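Local coordinates for protein-tyrosine-phosphatase (Shewanella sp., PDB 2Z72) that probably hydrolyses phosphotyrosine in proteins as a cold-active phosphatase built on a zinc-binding calcineurin-like phosphoesterase fold, at residues R192-L204 / L221-D233. Sequence-based numbering, arbitrary orientation. Where two conformers were deposited one is given.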
loop_
_atom_site.group_PDB
_atom_site.type_symbol
_atom_site.label_atom_id
_atom_site.label_comp_id
_atom_site.label_asym_id
_atom_site.label_seq_id
_atom_site.Cartn_x
_atom_site.Cartn_y
_atom_site.Cartn_z
ATOM N N ARG A 192 1.329 -10.817 -2.514
ATOM C CA ARG A 192 1.738 -11.854 -1.580
ATOM C C ARG A 192 3.242 -11.864 -1.299
ATOM O O ARG A 192 3.677 -12.569 -0.416
ATOM C CB ARG A 192 1.230 -13.207 -2.050
ATOM C CG ARG A 192 -0.270 -13.384 -1.752
ATOM C CD ARG A 192 -0.825 -14.591 -2.484
ATOM N NE ARG A 192 -2.226 -14.806 -2.212
ATOM C CZ ARG A 192 -3.224 -14.157 -2.801
ATOM N NH1 ARG A 192 -4.473 -14.461 -2.462
ATOM N NH2 ARG A 192 -2.985 -13.242 -3.693
ATOM N N SER A 193 4.021 -11.068 -2.043
ATOM C CA SER A 193 5.426 -10.887 -1.786
ATOM C C SER A 193 5.719 -9.762 -0.780
ATOM O O SER A 193 6.846 -9.622 -0.334
ATOM C CB SER A 193 6.247 -10.691 -3.036
ATOM O OG SER A 193 6.050 -9.391 -3.559
ATOM N N LYS A 194 4.703 -8.942 -0.493
ATOM C CA LYS A 194 4.929 -7.706 0.242
ATOM C C LYS A 194 5.019 -7.899 1.745
ATOM O O LYS A 194 4.532 -8.857 2.323
ATOM C CB LYS A 194 3.838 -6.692 -0.152
ATOM C CG LYS A 194 3.859 -6.325 -1.628
ATOM C CD LYS A 194 5.205 -5.841 -2.153
ATOM C CE LYS A 194 5.221 -5.463 -3.601
ATOM N NZ LYS A 194 6.618 -5.138 -4.027
ATOM N N ASN A 195 5.726 -6.933 2.346
ATOM C CA ASN A 195 5.804 -6.782 3.790
ATOM C C ASN A 195 4.570 -6.061 4.301
ATOM O O ASN A 195 3.797 -5.431 3.573
ATOM C CB ASN A 195 7.070 -6.025 4.179
ATOM C CG ASN A 195 8.319 -6.829 3.898
ATOM O OD1 ASN A 195 8.394 -7.982 4.334
ATOM N ND2 ASN A 195 9.274 -6.292 3.171
ATOM N N THR A 196 4.447 -6.117 5.634
ATOM C CA THR A 196 3.390 -5.457 6.390
ATOM C C THR A 196 3.954 -4.395 7.316
ATOM O O THR A 196 3.359 -3.346 7.529
ATOM C CB THR A 196 2.525 -6.507 7.090
ATOM O OG1 THR A 196 2.061 -7.451 6.120
ATOM C CG2 THR A 196 1.299 -5.932 7.758
ATOM N N ILE A 197 5.137 -4.653 7.926
ATOM C CA ILE A 197 5.790 -3.734 8.808
ATOM C C ILE A 197 7.236 -3.588 8.351
ATOM O O ILE A 197 7.911 -4.608 8.168
ATOM C CB ILE A 197 5.769 -4.240 10.279
ATOM C CG1 ILE A 197 4.378 -4.564 10.765
ATOM C CG2 ILE A 197 6.414 -3.204 11.210
ATOM C CD1 ILE A 197 4.309 -5.629 11.833
ATOM N N ILE A 198 7.744 -2.370 8.226
ATOM C CA ILE A 198 9.163 -2.182 7.876
ATOM C C ILE A 198 9.775 -1.087 8.735
ATOM O O ILE A 198 9.096 -0.259 9.339
ATOM C CB ILE A 198 9.370 -1.892 6.378
ATOM C CG1 ILE A 198 8.819 -0.524 5.956
ATOM C CG2 ILE A 198 8.828 -3.017 5.540
ATOM C CD1 ILE A 198 9.235 -0.101 4.563
ATOM N N LYS A 199 11.106 -1.111 8.766
ATOM C CA LYS A 199 11.918 -0.109 9.453
ATOM C C LYS A 199 12.903 0.462 8.466
ATOM O O LYS A 199 13.613 -0.286 7.800
ATOM C CB LYS A 199 12.665 -0.788 10.616
ATOM C CG LYS A 199 13.442 0.179 11.511
ATOM C CD LYS A 199 14.147 -0.625 12.670
ATOM C CE LYS A 199 15.114 0.195 13.467
ATOM N NZ LYS A 199 15.789 -0.742 14.392
ATOM N N ILE A 200 12.908 1.771 8.293
ATOM C CA ILE A 200 13.890 2.434 7.469
ATOM C C ILE A 200 14.553 3.496 8.350
ATOM O O ILE A 200 13.903 4.378 8.890
ATOM C CB ILE A 200 13.298 3.096 6.206
ATOM C CG1 ILE A 200 12.535 2.107 5.355
ATOM C CG2 ILE A 200 14.392 3.816 5.429
ATOM C CD1 ILE A 200 11.870 2.725 4.127
ATOM N N ASN A 201 15.861 3.384 8.513
ATOM C CA ASN A 201 16.610 4.332 9.375
ATOM C C ASN A 201 15.980 4.238 10.766
ATOM O O ASN A 201 15.851 3.127 11.294
ATOM C CB ASN A 201 16.643 5.747 8.789
ATOM C CG ASN A 201 17.136 5.775 7.351
ATOM O OD1 ASN A 201 17.962 4.957 6.936
ATOM N ND2 ASN A 201 16.658 6.812 6.637
ATOM N N ASP A 202 15.633 5.365 11.361
ATOM C CA ASP A 202 15.090 5.458 12.694
ATOM C C ASP A 202 13.573 5.603 12.682
ATOM O O ASP A 202 12.999 6.178 13.598
ATOM C CB ASP A 202 15.779 6.613 13.405
ATOM C CG ASP A 202 15.516 7.953 12.759
ATOM O OD1 ASP A 202 15.596 8.998 13.470
ATOM O OD2 ASP A 202 15.233 8.020 11.554
ATOM N N VAL A 203 12.898 5.015 11.666
ATOM C CA VAL A 203 11.453 5.159 11.521
ATOM C C VAL A 203 10.829 3.794 11.254
ATOM O O VAL A 203 11.330 3.014 10.426
ATOM C CB VAL A 203 11.109 6.136 10.383
ATOM C CG1 VAL A 203 9.612 6.338 10.284
ATOM C CG2 VAL A 203 11.836 7.456 10.559
ATOM N N LEU A 204 9.742 3.511 11.939
ATOM C CA LEU A 204 8.930 2.289 11.730
ATOM C C LEU A 204 7.673 2.654 10.959
ATOM O O LEU A 204 7.057 3.672 11.273
ATOM C CB LEU A 204 8.577 1.667 13.071
ATOM C CG LEU A 204 8.205 0.165 13.085
ATOM C CD1 LEU A 204 9.416 -0.698 12.803
ATOM C CD2 LEU A 204 7.618 -0.190 14.447
ATOM N N LEU A 221 9.860 -8.205 13.409
ATOM C CA LEU A 221 9.439 -7.838 12.055
ATOM C C LEU A 221 9.443 -9.070 11.149
ATOM O O LEU A 221 8.477 -9.322 10.427
ATOM C CB LEU A 221 10.273 -6.728 11.498
ATOM C CG LEU A 221 9.675 -5.300 11.567
ATOM C CD1 LEU A 221 9.256 -4.932 12.946
ATOM C CD2 LEU A 221 10.626 -4.317 10.912
ATOM N N ASP A 222 10.536 -9.863 11.152
ATOM C CA ASP A 222 10.613 -10.937 10.192
ATOM C C ASP A 222 9.556 -11.996 10.457
ATOM O O ASP A 222 8.954 -12.521 9.531
ATOM C CB ASP A 222 12.000 -11.571 10.150
ATOM C CG ASP A 222 12.096 -12.609 9.059
ATOM O OD1 ASP A 222 12.201 -13.761 9.392
ATOM O OD2 ASP A 222 11.986 -12.339 7.841
ATOM N N LYS A 223 9.355 -12.306 11.724
ATOM C CA LYS A 223 8.388 -13.336 12.077
ATOM C C LYS A 223 6.984 -12.905 11.651
ATOM O O LYS A 223 6.220 -13.693 11.048
ATOM C CB LYS A 223 8.423 -13.698 13.555
ATOM C CG LYS A 223 7.428 -14.787 13.898
ATOM C CD LYS A 223 7.614 -15.264 15.334
ATOM C CE LYS A 223 6.704 -16.424 15.680
ATOM N NZ LYS A 223 6.653 -16.857 17.080
ATOM N N ALA A 224 6.635 -11.660 11.956
ATOM C CA ALA A 224 5.294 -11.165 11.587
ATOM C C ALA A 224 5.120 -11.091 10.095
ATOM O O ALA A 224 4.114 -11.553 9.559
ATOM C CB ALA A 224 5.113 -9.813 12.246
ATOM N N ASN A 225 6.085 -10.521 9.380
ATOM C CA ASN A 225 5.954 -10.362 7.933
ATOM C C ASN A 225 5.835 -11.721 7.248
ATOM O O ASN A 225 5.073 -11.851 6.276
ATOM C CB ASN A 225 7.114 -9.553 7.352
ATOM C CG ASN A 225 6.994 -8.101 7.656
ATOM O OD1 ASN A 225 5.882 -7.513 7.603
ATOM N ND2 ASN A 225 8.076 -7.422 8.013
ATOM N N ALA A 226 6.562 -12.728 7.708
ATOM C CA ALA A 226 6.451 -14.040 7.146
ATOM C C ALA A 226 5.101 -14.676 7.446
ATOM O O ALA A 226 4.496 -15.338 6.572
ATOM C CB ALA A 226 7.599 -14.930 7.703
ATOM N N LEU A 227 4.606 -14.524 8.673
ATOM C CA LEU A 227 3.263 -15.074 8.973
ATOM C C LEU A 227 2.180 -14.390 8.167
ATOM O O LEU A 227 1.216 -15.082 7.749
ATOM C CB LEU A 227 3.008 -14.909 10.473
ATOM C CG LEU A 227 3.720 -15.893 11.384
ATOM C CD1 LEU A 227 3.519 -15.499 12.839
ATOM C CD2 LEU A 227 3.184 -17.301 11.160
ATOM N N TYR A 228 2.318 -13.093 7.939
ATOM C CA TYR A 228 1.324 -12.396 7.120
ATOM C C TYR A 228 1.329 -12.964 5.691
ATOM O O TYR A 228 0.252 -13.204 5.128
ATOM C CB TYR A 228 1.626 -10.934 7.094
ATOM C CG TYR A 228 1.171 -10.124 8.288
ATOM C CD1 TYR A 228 2.005 -9.315 9.049
ATOM C CD2 TYR A 228 -0.182 -10.110 8.642
ATOM C CE1 TYR A 228 1.586 -8.605 10.094
ATOM C CE2 TYR A 228 -0.642 -9.343 9.690
ATOM C CZ TYR A 228 0.243 -8.579 10.419
ATOM O OH TYR A 228 -0.174 -7.771 11.466
ATOM N N ARG A 229 2.493 -13.190 5.104
ATOM C CA ARG A 229 2.522 -13.728 3.766
ATOM C C ARG A 229 1.943 -15.138 3.734
ATOM O O ARG A 229 1.265 -15.518 2.773
ATOM C CB ARG A 229 3.959 -13.732 3.225
ATOM C CG ARG A 229 4.430 -12.375 2.728
ATOM C CD ARG A 229 5.774 -12.415 2.068
ATOM N NE ARG A 229 6.884 -12.539 3.038
ATOM C CZ ARG A 229 7.442 -11.513 3.641
ATOM N NH1 ARG A 229 7.076 -10.296 3.413
ATOM N NH2 ARG A 229 8.443 -11.718 4.494
ATOM N N ALA A 230 2.245 -15.953 4.730
ATOM C CA ALA A 230 1.845 -17.347 4.740
ATOM C C ALA A 230 0.387 -17.560 5.039
ATOM O O ALA A 230 -0.140 -18.643 4.732
ATOM C CB ALA A 230 2.709 -18.142 5.748
ATOM N N ASN A 231 -0.269 -16.578 5.613
ATOM C CA ASN A 231 -1.622 -16.798 6.131
ATOM C C ASN A 231 -2.618 -15.839 5.610
ATOM O O ASN A 231 -3.783 -15.918 6.041
ATOM C CB ASN A 231 -1.628 -16.769 7.684
ATOM C CG ASN A 231 -0.806 -17.935 8.201
ATOM O OD1 ASN A 231 0.406 -17.793 8.593
ATOM N ND2 ASN A 231 -1.422 -19.098 8.171
ATOM N N VAL A 232 -2.292 -14.949 4.669
ATOM C CA VAL A 232 -3.342 -14.073 4.133
ATOM C C VAL A 232 -4.444 -14.870 3.437
ATOM O O VAL A 232 -5.574 -14.382 3.393
ATOM C CB VAL A 232 -2.674 -12.974 3.281
ATOM C CG1 VAL A 232 -2.066 -13.536 1.994
ATOM C CG2 VAL A 232 -3.612 -11.846 2.936
ATOM N N ASP A 233 -4.152 -16.100 3.047
ATOM C CA ASP A 233 -5.090 -17.033 2.418
ATOM C C ASP A 233 -5.647 -18.062 3.387
ATOM O O ASP A 233 -6.306 -19.046 2.983
ATOM C CB ASP A 233 -4.387 -17.782 1.264
ATOM C CG ASP A 233 -3.977 -16.901 0.131
ATOM O OD1 ASP A 233 -4.898 -16.367 -0.522
ATOM O OD2 ASP A 233 -2.789 -16.730 -0.157
HETATM O O HOH W 1 3.997 -9.316 5.100
HETATM O O HOH W 2 10.310 -9.867 5.984
#
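With CG beside its own backbone N (chi1 -75°), Asn225 sends its amide from helix 221-231 to the backbone of Thr196 and Ile197, while a bend at chi3 (-76°) turns the Arg229 guanidinium, one helical turn on, back toward Lys194 and Asn195. Asn225 OD1 accepts two backbone N-H groups: that of Thr196, 2.8 Å from OD1 to N and well above the carbonyl plane, and that of Ile197, in the plane and on a lone pair. Asn225 ND2 closes the clasp by donating to Ile197 O at 2.8 Å and also donates to OD1 of Asp65, which fixes the rotation of the amide. Arg229 NH1 gives one good bond to Asn195 OD1 (2.8 Å), arriving above the amide plane, and a weak one to Lys194 O; the backbone O of Asn225 lies over the centre of one guanidinium face. Water 1 joins Lys194 O, Thr196 OG1 and Asn225 O; water 2 links Asn195 OD1 to Arg229 NH2. Thr196 lays CG2 over one face of the Tyr228 ring, a CH-pi contact 3.8 Å from the centroid, and the Tyr228 hydroxyl is hydrogen-bonded to the backbone O of Leu248. Toward the start of the helix, Ile197 CG2 packs on Leu221 CD1 (3.8 Å), beside Trp214 of helix 212-216. At the far, more exposed end, in the Asp233 conformer given, Arg192, extended from CG to NE, grips the carboxylate side-on, NE to OD2 at 2.9 Å and NH1 to OD1 at 2.8 Å, with the two planes 8° apart. The helix thus packs against strand 197-200 of the six-stranded sheet and the loop leading into it, the side chain of Thr196 lying about 11 Å from a bound zinc ion. In the buried part, Asn225 satisfies the N-H groups of Thr196 and Ile197 and the carbonyl of Ile197, while water 1 bridges the carbonyls of Lys194 and Asn225.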